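Local coordinates for lysozyme (PDB 6UKC), which probably hydrolyses the beta-1,4 links of bacterial peptidoglycan and of chitodextrins, as a C-type lysozyme of glycosyl hydrolase family 22, at residues Phe7-Phe12 and Met130-Ser135; Tyr55-Ile60 and Thr88-Cys93; Tyr64-Asp69 and Ile77-Leu82. All blocks are in the same frame, centred on the assembly; numbering follows the deposited sequence.

Interaction 1 of 3, residues Phe7-Phe12 and Met130-Ser135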
ATOM      1  N   PHE A   7      -9.461   8.179  -3.069  1.00 20.12           N
ATOM      2  CA  PHE A   7      -8.598   9.366  -3.281  1.00 18.74           C
ATOM      3  C   PHE A   7      -8.432   9.651  -4.787  1.00 18.49           C
ATOM      4  O   PHE A   7      -8.346   8.709  -5.626  1.00 19.02           O
ATOM      5  CB  PHE A   7      -7.240   9.137  -2.620  1.00 18.42           C
ATOM      6  CG  PHE A   7      -7.242   9.132  -1.108  1.00 18.69           C
ATOM      7  CD1 PHE A   7      -7.130  10.315  -0.404  1.00 18.96           C
ATOM      8  CD2 PHE A   7      -7.336   7.947  -0.386  1.00 18.86           C
ATOM      9  CE1 PHE A   7      -7.124  10.317   0.981  1.00 18.82           C
ATOM     10  CE2 PHE A   7      -7.304   7.948   0.998  1.00 18.88           C
ATOM     11  CZ  PHE A   7      -7.180   9.134   1.677  1.00 18.26           C
ATOM     12  N   GLY A   8      -8.327  10.925  -5.143  1.00 18.18           N
ATOM     13  CA  GLY A   8      -7.572  11.318  -6.355  1.00 18.89           C
ATOM     14  C   GLY A   8      -6.083  11.027  -6.174  1.00 18.59           C
ATOM     15  O   GLY A   8      -5.599  11.080  -5.046  1.00 16.89           O
ATOM     16  N   LYS A   9      -5.366  10.725  -7.253  1.00 19.79           N
ATOM     17  CA  LYS A   9      -3.913  10.400  -7.231  1.00 19.32           C
ATOM     18  C   LYS A   9      -3.114  11.539  -6.561  1.00 18.38           C
ATOM     19  O   LYS A   9      -2.339  11.272  -5.635  1.00 17.10           O
ATOM     20  CB  LYS A   9      -3.461  10.127  -8.668  1.00 18.70           C
ATOM     21  CG  LYS A   9      -1.964  10.003  -8.878  1.00 18.99           C
ATOM     22  CD  LYS A   9      -1.606   9.892 -10.343  1.00 19.15           C
ATOM     23  CE  LYS A   9      -0.129  10.086 -10.611  1.00 19.32           C
ATOM     24  NZ  LYS A   9       0.193   9.819 -12.033  1.00 20.19           N
ATOM     25  N   CYS A  10      -3.260  12.767  -7.044  1.00 18.97           N
ATOM     26  CA  CYS A  10      -2.569  13.971  -6.506  1.00 18.42           C
ATOM     27  C   CYS A  10      -3.078  14.255  -5.090  1.00 18.22           C
ATOM     28  O   CYS A  10      -2.253  14.625  -4.245  1.00 20.22           O
ATOM     29  CB  CYS A  10      -2.751  15.163  -7.435  1.00 17.74           C
ATOM     30  SG  CYS A  10      -2.090  14.820  -9.084  1.00 19.51           S
ATOM     31  N   GLU A  11      -4.361  14.039  -4.816  1.00 18.47           N
ATOM     32  CA  GLU A  11      -4.917  14.191  -3.441  1.00 18.31           C
ATOM     33  C   GLU A  11      -4.209  13.222  -2.485  1.00 18.16           C
ATOM     34  O   GLU A  11      -3.844  13.591  -1.355  1.00 18.47           O
ATOM     35  CB  GLU A  11      -6.404  13.899  -3.476  1.00 18.45           C
ATOM     36  CG  GLU A  11      -7.087  14.150  -2.145  1.00 20.38           C
ATOM     37  CD  GLU A  11      -8.461  13.517  -2.041  1.00 20.02           C
ATOM     38  OE1 GLU A  11      -8.996  13.494  -0.950  1.00 21.43           O
ATOM     39  OE2 GLU A  11      -8.983  13.053  -3.069  1.00 22.33           O
ATOM     40  N   PHE A  12      -4.016  11.997  -2.929  1.00 18.43           N
ATOM     41  CA  PHE A  12      -3.325  10.950  -2.154  1.00 18.67           C
ATOM     42  C   PHE A  12      -1.854  11.346  -2.003  1.00 20.05           C
ATOM     43  O   PHE A  12      -1.336  11.229  -0.853  1.00 20.23           O
ATOM     44  CB  PHE A  12      -3.500   9.590  -2.815  1.00 17.62           C
ATOM     45  CG  PHE A  12      -2.952   8.446  -2.012  1.00 17.47           C
ATOM     46  CD1 PHE A  12      -3.398   8.208  -0.724  1.00 17.24           C
ATOM     47  CD2 PHE A  12      -1.975   7.627  -2.536  1.00 17.04           C
ATOM     48  CE1 PHE A  12      -2.893   7.154   0.011  1.00 16.96           C
ATOM     49  CE2 PHE A  12      -1.458   6.586  -1.786  1.00 17.05           C
ATOM     50  CZ  PHE A  12      -1.919   6.349  -0.519  1.00 16.17           C
ATOM     51  N   MET A 130       4.612  11.052 -11.518  1.00 19.49           N
ATOM     52  CA  MET A 130       4.129  12.042 -10.521  1.00 20.42           C
ATOM     53  C   MET A 130       4.072  13.464 -11.112  1.00 22.09           C
ATOM     54  O   MET A 130       3.572  14.397 -10.389  1.00 21.93           O
ATOM     55  CB  MET A 130       5.036  12.042  -9.286  1.00 20.95           C
ATOM     56  CG  MET A 130       4.927  10.786  -8.442  1.00 21.22           C
ATOM     57  SD  MET A 130       3.226  10.438  -7.917  1.00 22.33           S
ATOM     58  CE  MET A 130       2.821  11.992  -7.128  1.00 22.10           C
ATOM     59  N   ALA A 131       4.526  13.663 -12.360  1.00 21.00           N
ATOM     60  CA  ALA A 131       4.678  15.016 -12.942  1.00 22.10           C
ATOM     61  C   ALA A 131       3.330  15.759 -12.915  1.00 23.05           C
ATOM     62  O   ALA A 131       3.324  16.966 -12.616  1.00 25.07           O
ATOM     63  CB  ALA A 131       5.272  14.951 -14.328  1.00 21.26           C
ATOM     64  N   GLU A 132       2.215  15.083 -13.181  1.00 24.26           N
ATOM     65  CA  GLU A 132       0.896  15.765 -13.216  1.00 25.15           C
ATOM     66  C   GLU A 132       0.542  16.275 -11.816  1.00 24.62           C
ATOM     67  O   GLU A 132      -0.281  17.189 -11.766  1.00 25.85           O
ATOM     68  CB  GLU A 132      -0.217  14.846 -13.705  1.00 26.97           C
ATOM     69  CG  GLU A 132      -0.607  13.818 -12.667  1.00 29.07           C
ATOM     70  CD  GLU A 132      -1.865  13.075 -13.043  1.00 29.74           C
ATOM     71  OE1 GLU A 132      -1.761  11.852 -13.292  1.00 30.93           O
ATOM     72  OE2 GLU A 132      -2.930  13.729 -13.119  1.00 30.50           O
ATOM     73  N   CYS A 133       1.110  15.706 -10.737  1.00 23.44           N
ATOM     74  CA  CYS A 133       0.881  16.199  -9.344  1.00 23.73           C
ATOM     75  C   CYS A 133       1.968  17.184  -8.898  1.00 24.64           C
ATOM     76  O   CYS A 133       1.621  18.164  -8.226  1.00 25.97           O
ATOM     77  CB  CYS A 133       0.847  15.074  -8.325  1.00 21.37           C
ATOM     78  SG  CYS A 133      -0.375  13.806  -8.712  1.00 19.29           S
ATOM     79  N   TRP A 134       3.224  16.928  -9.243  1.00 25.07           N
ATOM     80  CA  TRP A 134       4.391  17.696  -8.738  1.00 26.39           C
ATOM     81  C   TRP A 134       4.791  18.816  -9.712  1.00 29.30           C
ATOM     82  O   TRP A 134       5.758  19.504  -9.414  1.00 28.68           O
ATOM     83  CB  TRP A 134       5.561  16.738  -8.491  1.00 26.03           C
ATOM     84  CG  TRP A 134       5.391  15.806  -7.329  1.00 25.02           C
ATOM     85  CD1 TRP A 134       4.434  15.850  -6.356  1.00 25.13           C
ATOM     86  CD2 TRP A 134       6.254  14.706  -6.991  1.00 24.68           C
ATOM     87  NE1 TRP A 134       4.630  14.848  -5.447  1.00 25.35           N
ATOM     88  CE2 TRP A 134       5.759  14.149  -5.790  1.00 26.21           C
ATOM     89  CE3 TRP A 134       7.412  14.171  -7.556  1.00 23.62           C
ATOM     90  CZ2 TRP A 134       6.348  13.039  -5.186  1.00 25.49           C
ATOM     91  CZ3 TRP A 134       8.017  13.100  -6.940  1.00 24.93           C
ATOM     92  CH2 TRP A 134       7.480  12.532  -5.784  1.00 24.97           C
ATOM     93  N   SER A 135       4.088  18.984 -10.834  1.00 36.03           N
ATOM     94  CA  SER A 135       4.398  19.987 -11.890  1.00 42.96           C
ATOM     95  C   SER A 135       3.243  20.985 -12.010  1.00 42.30           C
ATOM     96  O   SER A 135       3.540  22.146 -11.830  1.00 44.76           O
ATOM     97  CB  SER A 135       4.686  19.337 -13.227  1.00 44.87           C
ATOM     98  OG  SER A 135       5.878  18.568 -13.174  1.00 45.11           O
TER

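Interaction 2 of 3, residues Tyr55-Ile60 and Thr88-Cys93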
ATOM      1  N   TYR A  55      -6.946  -6.441   1.623  1.00 19.18           N
ATOM      2  CA  TYR A  55      -7.709  -5.346   2.276  1.00 18.79           C
ATOM      3  C   TYR A  55      -7.143  -3.952   1.962  1.00 18.11           C
ATOM      4  O   TYR A  55      -5.926  -3.694   2.101  1.00 17.01           O
ATOM      5  CB  TYR A  55      -7.714  -5.537   3.797  1.00 18.86           C
ATOM      6  CG  TYR A  55      -8.495  -6.720   4.313  1.00 19.22           C
ATOM      7  CD1 TYR A  55      -7.910  -7.979   4.429  1.00 19.31           C
ATOM      8  CD2 TYR A  55      -9.822  -6.578   4.700  1.00 18.93           C
ATOM      9  CE1 TYR A  55      -8.620  -9.057   4.939  1.00 19.39           C
ATOM     10  CE2 TYR A  55     -10.551  -7.648   5.200  1.00 19.45           C
ATOM     11  CZ  TYR A  55      -9.937  -8.882   5.348  1.00 19.45           C
ATOM     12  OH  TYR A  55     -10.660  -9.933   5.824  1.00 19.58           O
ATOM     13  N   GLY A  56      -8.049  -3.035   1.623  1.00 17.69           N
ATOM     14  CA  GLY A  56      -7.796  -1.583   1.573  1.00 17.72           C
ATOM     15  C   GLY A  56      -7.017  -1.139   0.346  1.00 17.51           C
ATOM     16  O   GLY A  56      -6.839  -1.923  -0.584  1.00 18.01           O
ATOM     17  N   ILE A  57      -6.544   0.101   0.398  1.00 17.58           N
ATOM     18  CA  ILE A  57      -5.833   0.845  -0.676  1.00 17.75           C
ATOM     19  C   ILE A  57      -4.519   0.138  -1.060  1.00 18.64           C
ATOM     20  O   ILE A  57      -4.085   0.339  -2.238  1.00 18.68           O
ATOM     21  CB  ILE A  57      -5.605   2.297  -0.211  1.00 18.06           C
ATOM     22  CG1 ILE A  57      -5.185   3.204  -1.370  1.00 18.23           C
ATOM     23  CG2 ILE A  57      -4.614   2.367   0.953  1.00 17.98           C
ATOM     24  CD1 ILE A  57      -5.478   4.647  -1.126  1.00 17.74           C
ATOM     25  N   PHE A  58      -3.915  -0.657  -0.151  1.00 17.17           N
ATOM     26  CA  PHE A  58      -2.625  -1.379  -0.383  1.00 17.20           C
ATOM     27  C   PHE A  58      -2.864  -2.891  -0.476  1.00 18.28           C
ATOM     28  O   PHE A  58      -1.859  -3.647  -0.557  1.00 18.57           O
ATOM     29  CB  PHE A  58      -1.575  -1.031   0.681  1.00 16.19           C
ATOM     30  CG  PHE A  58      -1.126   0.413   0.692  1.00 15.11           C
ATOM     31  CD1 PHE A  58      -0.697   1.039  -0.469  1.00 15.64           C
ATOM     32  CD2 PHE A  58      -1.039   1.125   1.867  1.00 15.80           C
ATOM     33  CE1 PHE A  58      -0.243   2.345  -0.465  1.00 15.31           C
ATOM     34  CE2 PHE A  58      -0.582   2.440   1.877  1.00 16.15           C
ATOM     35  CZ  PHE A  58      -0.197   3.053   0.708  1.00 15.51           C
ATOM     36  N   GLN A  59      -4.140  -3.316  -0.478  1.00 17.72           N
ATOM     37  CA  GLN A  59      -4.557  -4.716  -0.734  1.00 16.83           C
ATOM     38  C   GLN A  59      -3.629  -5.642   0.052  1.00 16.57           C
ATOM     39  O   GLN A  59      -3.006  -6.515  -0.545  1.00 16.41           O
ATOM     40  CB  GLN A  59      -4.557  -4.954  -2.247  1.00 17.31           C
ATOM     41  CG  GLN A  59      -5.718  -4.255  -2.938  1.00 16.83           C
ATOM     42  CD  GLN A  59      -6.983  -4.948  -2.515  1.00 17.78           C
ATOM     43  OE1 GLN A  59      -7.201  -6.105  -2.888  1.00 17.36           O
ATOM     44  NE2 GLN A  59      -7.789  -4.263  -1.704  1.00 16.70           N
ATOM     45  N   ILE A  60      -3.554  -5.430   1.361  1.00 16.45           N
ATOM     46  CA  ILE A  60      -2.711  -6.218   2.295  1.00 17.31           C
ATOM     47  C   ILE A  60      -3.470  -7.492   2.666  1.00 18.55           C
ATOM     48  O   ILE A  60      -4.694  -7.390   3.002  1.00 18.24           O
ATOM     49  CB  ILE A  60      -2.363  -5.370   3.530  1.00 18.11           C
ATOM     50  CG1 ILE A  60      -1.456  -4.194   3.161  1.00 18.05           C
ATOM     51  CG2 ILE A  60      -1.750  -6.254   4.600  1.00 18.82           C
ATOM     52  CD1 ILE A  60      -1.550  -3.025   4.077  1.00 18.42           C
ATOM     53  N   THR A  88      -3.737   5.889   8.155  1.00 17.09           N
ATOM     54  CA  THR A  88      -2.626   5.716   9.131  1.00 17.43           C
ATOM     55  C   THR A  88      -2.197   4.237   9.223  1.00 17.68           C
ATOM     56  O   THR A  88      -0.983   3.960   9.026  1.00 18.81           O
ATOM     57  CB  THR A  88      -2.960   6.344  10.492  1.00 16.44           C
ATOM     58  OG1 THR A  88      -3.365   7.697  10.239  1.00 15.09           O
ATOM     59  CG2 THR A  88      -1.774   6.312  11.433  1.00 16.00           C
ATOM     60  N   GLU A  89      -3.106   3.317   9.562  1.00 18.51           N
ATOM     61  CA  GLU A  89      -2.711   1.916   9.894  1.00 18.48           C
ATOM     62  C   GLU A  89      -2.310   1.186   8.606  1.00 17.42           C
ATOM     63  O   GLU A  89      -1.384   0.349   8.667  1.00 17.22           O
ATOM     64  CB  GLU A  89      -3.852   1.182  10.587  1.00 19.67           C
ATOM     65  CG  GLU A  89      -4.219   1.756  11.935  1.00 19.93           C
ATOM     66  CD  GLU A  89      -3.283   1.400  13.073  1.00 20.35           C
ATOM     67  OE1 GLU A  89      -3.733   1.576  14.220  1.00 21.56           O
ATOM     68  OE2 GLU A  89      -2.131   0.936  12.819  1.00 18.06           O
ATOM     69  N   ALA A  90      -2.988   1.490   7.488  1.00 15.98           N
ATOM     70  CA  ALA A  90      -2.653   0.966   6.144  1.00 15.40           C
ATOM     71  C   ALA A  90      -1.194   1.305   5.858  1.00 15.04           C
ATOM     72  O   ALA A  90      -0.412   0.374   5.569  1.00 14.80           O
ATOM     73  CB  ALA A  90      -3.578   1.524   5.083  1.00 14.81           C
ATOM     74  N   LEU A  91      -0.828   2.576   6.044  1.00 14.80           N
ATOM     75  CA  LEU A  91       0.544   3.058   5.769  1.00 15.70           C
ATOM     76  C   LEU A  91       1.502   2.386   6.763  1.00 17.41           C
ATOM     77  O   LEU A  91       2.513   1.761   6.300  1.00 16.45           O
ATOM     78  CB  LEU A  91       0.530   4.583   5.855  1.00 15.80           C
ATOM     79  CG  LEU A  91       1.864   5.295   5.624  1.00 15.60           C
ATOM     80  CD1 LEU A  91       2.503   4.900   4.291  1.00 15.40           C
ATOM     81  CD2 LEU A  91       1.667   6.793   5.698  1.00 14.88           C
ATOM     82  N   ARG A  92       1.185   2.451   8.070  1.00 18.13           N
ATOM     83  CA  ARG A  92       2.062   1.852   9.103  1.00 18.82           C
ATOM     84  C   ARG A  92       2.346   0.395   8.696  1.00 18.83           C
ATOM     85  O   ARG A  92       3.539  -0.008   8.677  1.00 17.50           O
ATOM     86  CB  ARG A  92       1.444   2.008  10.491  1.00 20.95           C
ATOM     87  CG  ARG A  92       2.370   1.610  11.635  1.00 23.03           C
ATOM     88  CD  ARG A  92       1.742   1.908  12.995  1.00 24.61           C
ATOM     89  NE  ARG A  92       1.684   3.353  13.195  1.00 26.82           N
ATOM     90  CZ  ARG A  92       0.605   4.051  13.564  1.00 27.96           C
ATOM     91  NH1 ARG A  92      -0.532   3.443  13.860  1.00 29.87           N
ATOM     92  NH2 ARG A  92       0.678   5.364  13.695  1.00 27.09           N
ATOM     93  N   CYS A  93       1.311  -0.349   8.286  1.00 18.04           N
ATOM     94  CA  CYS A  93       1.448  -1.795   7.978  1.00 18.30           C
ATOM     95  C   CYS A  93       2.192  -2.001   6.643  1.00 18.81           C
ATOM     96  O   CYS A  93       3.046  -2.957   6.541  1.00 18.70           O
ATOM     97  CB  CYS A  93       0.096  -2.490   7.990  1.00 18.71           C
ATOM     98  SG  CYS A  93       0.212  -4.266   7.670  1.00 19.04           S
TER

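Interaction 3 of 3, residues Tyr64-Asp69 and Ile77-Leu82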
ATOM      1  N   TYR A  64      -0.700 -13.203   6.330  1.00 26.73           N
ATOM      2  CA  TYR A  64       0.579 -12.845   7.024  1.00 26.48           C
ATOM      3  C   TYR A  64       0.461 -11.581   7.893  1.00 23.64           C
ATOM      4  O   TYR A  64       1.106 -11.501   8.945  1.00 25.10           O
ATOM      5  CB  TYR A  64       1.699 -12.647   5.991  1.00 31.73           C
ATOM      6  CG  TYR A  64       1.771 -13.740   4.953  1.00 35.40           C
ATOM      7  CD1 TYR A  64       2.250 -15.007   5.276  1.00 34.48           C
ATOM      8  CD2 TYR A  64       1.308 -13.525   3.660  1.00 37.43           C
ATOM      9  CE1 TYR A  64       2.293 -16.024   4.334  1.00 35.36           C
ATOM     10  CE2 TYR A  64       1.346 -14.534   2.704  1.00 38.29           C
ATOM     11  CZ  TYR A  64       1.840 -15.784   3.045  1.00 36.54           C
ATOM     12  OH  TYR A  64       1.887 -16.770   2.112  1.00 40.59           O
ATOM     13  N   TRP A  65      -0.315 -10.593   7.462  1.00 22.36           N
ATOM     14  CA  TRP A  65      -0.076  -9.161   7.781  1.00 21.28           C
ATOM     15  C   TRP A  65      -1.092  -8.629   8.785  1.00 21.33           C
ATOM     16  O   TRP A  65      -0.667  -7.932   9.731  1.00 22.12           O
ATOM     17  CB  TRP A  65      -0.056  -8.326   6.495  1.00 20.89           C
ATOM     18  CG  TRP A  65       0.997  -8.776   5.525  1.00 19.75           C
ATOM     19  CD1 TRP A  65       0.792  -9.277   4.275  1.00 19.28           C
ATOM     20  CD2 TRP A  65       2.421  -8.829   5.738  1.00 19.42           C
ATOM     21  NE1 TRP A  65       1.985  -9.591   3.679  1.00 19.47           N
ATOM     22  CE2 TRP A  65       3.002  -9.335   4.557  1.00 19.44           C
ATOM     23  CE3 TRP A  65       3.262  -8.487   6.795  1.00 19.91           C
ATOM     24  CZ2 TRP A  65       4.373  -9.532   4.420  1.00 19.57           C
ATOM     25  CZ3 TRP A  65       4.620  -8.650   6.648  1.00 19.61           C
ATOM     26  CH2 TRP A  65       5.166  -9.173   5.484  1.00 19.24           C
ATOM     27  N   CYS A  66      -2.371  -8.960   8.628  1.00 22.17           N
ATOM     28  CA  CYS A  66      -3.439  -8.547   9.581  1.00 23.32           C
ATOM     29  C   CYS A  66      -4.319  -9.741   9.972  1.00 23.30           C
ATOM     30  O   CYS A  66      -4.289 -10.765   9.250  1.00 22.80           O
ATOM     31  CB  CYS A  66      -4.295  -7.451   8.970  1.00 22.52           C
ATOM     32  SG  CYS A  66      -5.036  -8.007   7.423  1.00 22.78           S
ATOM     33  N   GLY A  67      -5.076  -9.581  11.067  1.00 23.22           N
ATOM     34  CA  GLY A  67      -6.207 -10.454  11.429  1.00 25.03           C
ATOM     35  C   GLY A  67      -5.780 -11.596  12.335  1.00 27.01           C
ATOM     36  O   GLY A  67      -5.127 -12.510  11.820  1.00 30.10           O
ATOM     37  N   SER A  68      -6.147 -11.540  13.625  1.00 30.14           N
ATOM     38  CA  SER A  68      -5.928 -12.578  14.680  1.00 32.90           C
ATOM     39  C   SER A  68      -6.420 -13.969  14.242  1.00 34.08           C
ATOM     40  O   SER A  68      -5.739 -14.964  14.550  1.00 32.98           O
ATOM     41  CB  SER A  68      -6.628 -12.182  15.961  1.00 34.56           C
ATOM     42  OG  SER A  68      -5.867 -11.223  16.675  1.00 37.55           O
ATOM     43  N   ASP A  69      -7.565 -14.025  13.562  1.00 34.81           N
ATOM     44  CA  ASP A  69      -8.382 -15.257  13.375  1.00 39.43           C
ATOM     45  C   ASP A  69      -7.869 -16.109  12.197  1.00 36.55           C
ATOM     46  O   ASP A  69      -8.158 -17.309  12.195  1.00 39.08           O
ATOM     47  CB  ASP A  69      -9.854 -14.883  13.193  1.00 41.29           C
ATOM     48  CG  ASP A  69     -10.062 -13.949  12.019  1.00 48.58           C
ATOM     49  OD1 ASP A  69      -9.628 -12.774  12.112  1.00 55.62           O
ATOM     50  OD2 ASP A  69     -10.597 -14.418  10.997  1.00 60.68           O
ATOM     51  N   ILE A  77      -2.764  -6.136  13.858  1.00 20.92           N
ATOM     52  CA  ILE A  77      -3.912  -5.244  13.561  1.00 21.24           C
ATOM     53  C   ILE A  77      -5.036  -6.096  12.972  1.00 20.02           C
ATOM     54  O   ILE A  77      -4.770  -7.029  12.195  1.00 19.16           O
ATOM     55  CB  ILE A  77      -3.435  -4.095  12.641  1.00 23.32           C
ATOM     56  CG1 ILE A  77      -4.372  -2.892  12.690  1.00 23.31           C
ATOM     57  CG2 ILE A  77      -3.218  -4.559  11.205  1.00 23.94           C
ATOM     58  CD1 ILE A  77      -4.189  -2.045  13.908  1.00 24.72           C
ATOM     59  N   PRO A  78      -6.307  -5.827  13.379  1.00 18.95           N
ATOM     60  CA  PRO A  78      -7.468  -6.300  12.634  1.00 20.06           C
ATOM     61  C   PRO A  78      -7.473  -5.728  11.196  1.00 20.79           C
ATOM     62  O   PRO A  78      -7.293  -4.499  11.011  1.00 19.51           O
ATOM     63  CB  PRO A  78      -8.707  -5.807  13.415  1.00 19.43           C
ATOM     64  CG  PRO A  78      -8.195  -4.811  14.436  1.00 19.11           C
ATOM     65  CD  PRO A  78      -6.687  -4.962  14.508  1.00 19.03           C
ATOM     66  N   CYS A  79      -7.719  -6.605  10.215  1.00 20.66           N
ATOM     67  CA  CYS A  79      -7.688  -6.274   8.769  1.00 22.84           C
ATOM     68  C   CYS A  79      -8.641  -5.109   8.483  1.00 22.05           C
ATOM     69  O   CYS A  79      -8.267  -4.264   7.670  1.00 21.22           O
ATOM     70  CB  CYS A  79      -8.003  -7.494   7.911  1.00 23.71           C
ATOM     71  SG  CYS A  79      -6.796  -8.837   8.083  1.00 23.05           S
ATOM     72  N   SER A  80      -9.773  -5.015   9.186  1.00 23.66           N
ATOM     73  CA  SER A  80     -10.766  -3.903   9.060  1.00 25.98           C
ATOM     74  C   SER A  80     -10.052  -2.552   9.217  1.00 25.90           C
ATOM     75  O   SER A  80     -10.420  -1.600   8.475  1.00 27.96           O
ATOM     76  CB  SER A  80     -11.926  -4.028  10.041  1.00 24.17           C
ATOM     77  OG  SER A  80     -11.449  -4.099  11.377  1.00 26.37           O
ATOM     78  N   ASP A  81      -9.017  -2.491  10.065  1.00 25.71           N
ATOM     79  CA  ASP A  81      -8.281  -1.226  10.329  1.00 26.98           C
ATOM     80  C   ASP A  81      -7.539  -0.767   9.063  1.00 25.78           C
ATOM     81  O   ASP A  81      -7.193   0.425   8.970  1.00 23.84           O
ATOM     82  CB  ASP A  81      -7.347  -1.378  11.532  1.00 28.78           C
ATOM     83  CG  ASP A  81      -8.046  -1.287  12.887  1.00 28.49           C
ATOM     84  OD1 ASP A  81      -9.145  -0.746  12.946  1.00 29.37           O
ATOM     85  OD2 ASP A  81      -7.482  -1.770  13.863  1.00 30.29           O
ATOM     86  N   LEU A  82      -7.288  -1.680   8.128  1.00 28.31           N
ATOM     87  CA  LEU A  82      -6.603  -1.397   6.840  1.00 30.29           C
ATOM     88  C   LEU A  82      -7.637  -1.035   5.776  1.00 32.33           C
ATOM     89  O   LEU A  82      -7.212  -0.769   4.637  1.00 39.85           O
ATOM     90  CB  LEU A  82      -5.790  -2.629   6.440  1.00 30.58           C
ATOM     91  CG  LEU A  82      -4.796  -3.092   7.502  1.00 32.77           C
ATOM     92  CD1 LEU A  82      -3.840  -4.117   6.915  1.00 34.61           C
ATOM     93  CD2 LEU A  82      -4.034  -1.906   8.106  1.00 31.90           C
TER

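Interaction 1 of 3, residues Phe7-Phe12 and Met130-Ser135
K9 reaches from the first turn of helix 9-20 toward the last turn of helix 126-134, beside the disulfide that joins C10 to C133. Its CB points toward the partner segment, and with CG anti to the backbone N (chi1 170°) and every later torsion extended, the chain runs straight across. K9 CG passes C133 SG at 4.1 Å. Next, K9 CD lies 3.5 Å from E132 OE1. K9 CE comes near both this oxygen and the thioether of M130, with M130 SD at 4.3 Å. At the tip, K9 NZ forms a salt bridge with E132 OE1 (3.1 Å), meeting the oxygen on the anti side, 24° out of the carboxylate plane. The stronger polar partner of K9 NZ is the carbonyl oxygen of Y129, whose ring it also meets in a cation-pi contact. Behind the lysine, C10 SG and C133 SG are joined at 2.0 Å with a chi3 of -81°, and C10 SG also touches E132 CG at 4.0 Å. The ammonium thus divides its bonding among a carboxylate, a carbonyl and a ring, which should hold it in place from several directions, while the covalent S-S bond joins two helices through cysteines 123 positions apart in the sequence.

Interaction 2 of 3, residues Tyr55-Ile60 and Thr88-Cys93
F58 turns the edge of its ring to helix 88-105, where A90 O lies near the ring plane at 3.8 Å from F58 CD2. The neighbouring ring atom F58 CE2 reaches L91 CA at 4.1 Å, on a line neither flat over the ring nor in its plane. With CG anti to the carbonyl carbon (chi1 -64°), the ring is placed so that CD2 meets A90 and CE2 meets L91. The methyl of A90 meets two side chains that come from the same side: F58 CD2 at 4.1 Å and I57 CG2 at 4.3 Å from A90 CB. I57 CG2 also covers one face of the F58 ring, off toward its rim.

These residues lie on the hairpin connection between strands 53-55 and 60-61. G56 to Q59 form a type I beta turn, and because Q59 and I60 both face Y55 the closing pair is a G1 beta bulge. Q59 ties the turn back on itself: Q59 NE2 meets G56 O at 2.8 Å, on a lone pair in the carbonyl plane, and G56 O accepts the backbone N of Q59 as well. Through I57, F58 and I60, all buried, the hairpin of the beta sheet in the C-type lysozyme fold packs on the start of the long helix 88-105; no hydrogen bond crosses between the two segments.

I60 is the second residue of the bulge and the first of strand 60-61. I60 CD1 lies 3.9 Å from A90 O, while I60 CG2 approaches C93 SG at 4.2 Å. That sulfur, anti to its own backbone N, is bonded to C75. Helix 24-38 covers F58 from another direction, W30 meeting its ring with the planes about 50° apart.

Interaction 3 of 3, residues Tyr64-Asp69 and Ile77-Leu82
C66 CB meets I77 CG2 (3.8 Å) and L82 CD1 (3.9 Å), which come from the same general side. L82 points its CB toward the loop of C66, and the tip methyl CD1 makes the touch. Next to this apolar centre is the disulfide: C66 SG and C79 SG are 2.1 Å apart, with a chi3 of 95°. C66 holds its sulfur between its own backbone N and carbonyl carbon (chi1 58°), whereas in C79 the sulfur stands anti to the carbonyl carbon, and the two choices let the S-S bond span backbones whose CA atoms, those of C66 and C79, are 4.9 Å apart. The ring of Y55, on strand 53-55, packs against both cysteines.

Moving outward, the contact becomes a backbone one. I77 O receives the N-H of G67, with G67 N at 2.8 Å, the N-H...O angle being 155° and the donor lying in the carbonyl plane. I77 O is also 3.3 Å from C66 CB. C79 SG lies 3.5 Å from G67 N, roughly at right angles to the direction of I77 O.

At the polar edge, I77 N is bonded to N73 OD1, and residues 79-82 wind into a 3-10 turn, with D81 N bonded to P78 O and L82 N to C79 O. The arrangement is that of the long, disulfide-tied loop of the beta domain in C-type lysozymes, lying here between strand 60-61 and helix 88-105.

From the N terminus, residues 7-12 open the largest loop, which interaction 1 closes only at 130-135, joining helix 9-20 to helix 126-134. Interaction 2 is nested within it, bringing the hairpin at 55-60 against the start of helix 88-105. Interaction 3 is nested in turn inside that loop and closes the short circuit from 64-69 to 77-82. No loops cross. Interactions 2 and 3 are 10 Å apart between centres and touch: I60 packs on W65, and L82 on E89 and A90. F7 and F12 reach I57, and F12 also F58, linking interactions 1 and 2. Interactions 1 and 3 lie about 29 Å apart between centres, on opposite sides of the chain's centre.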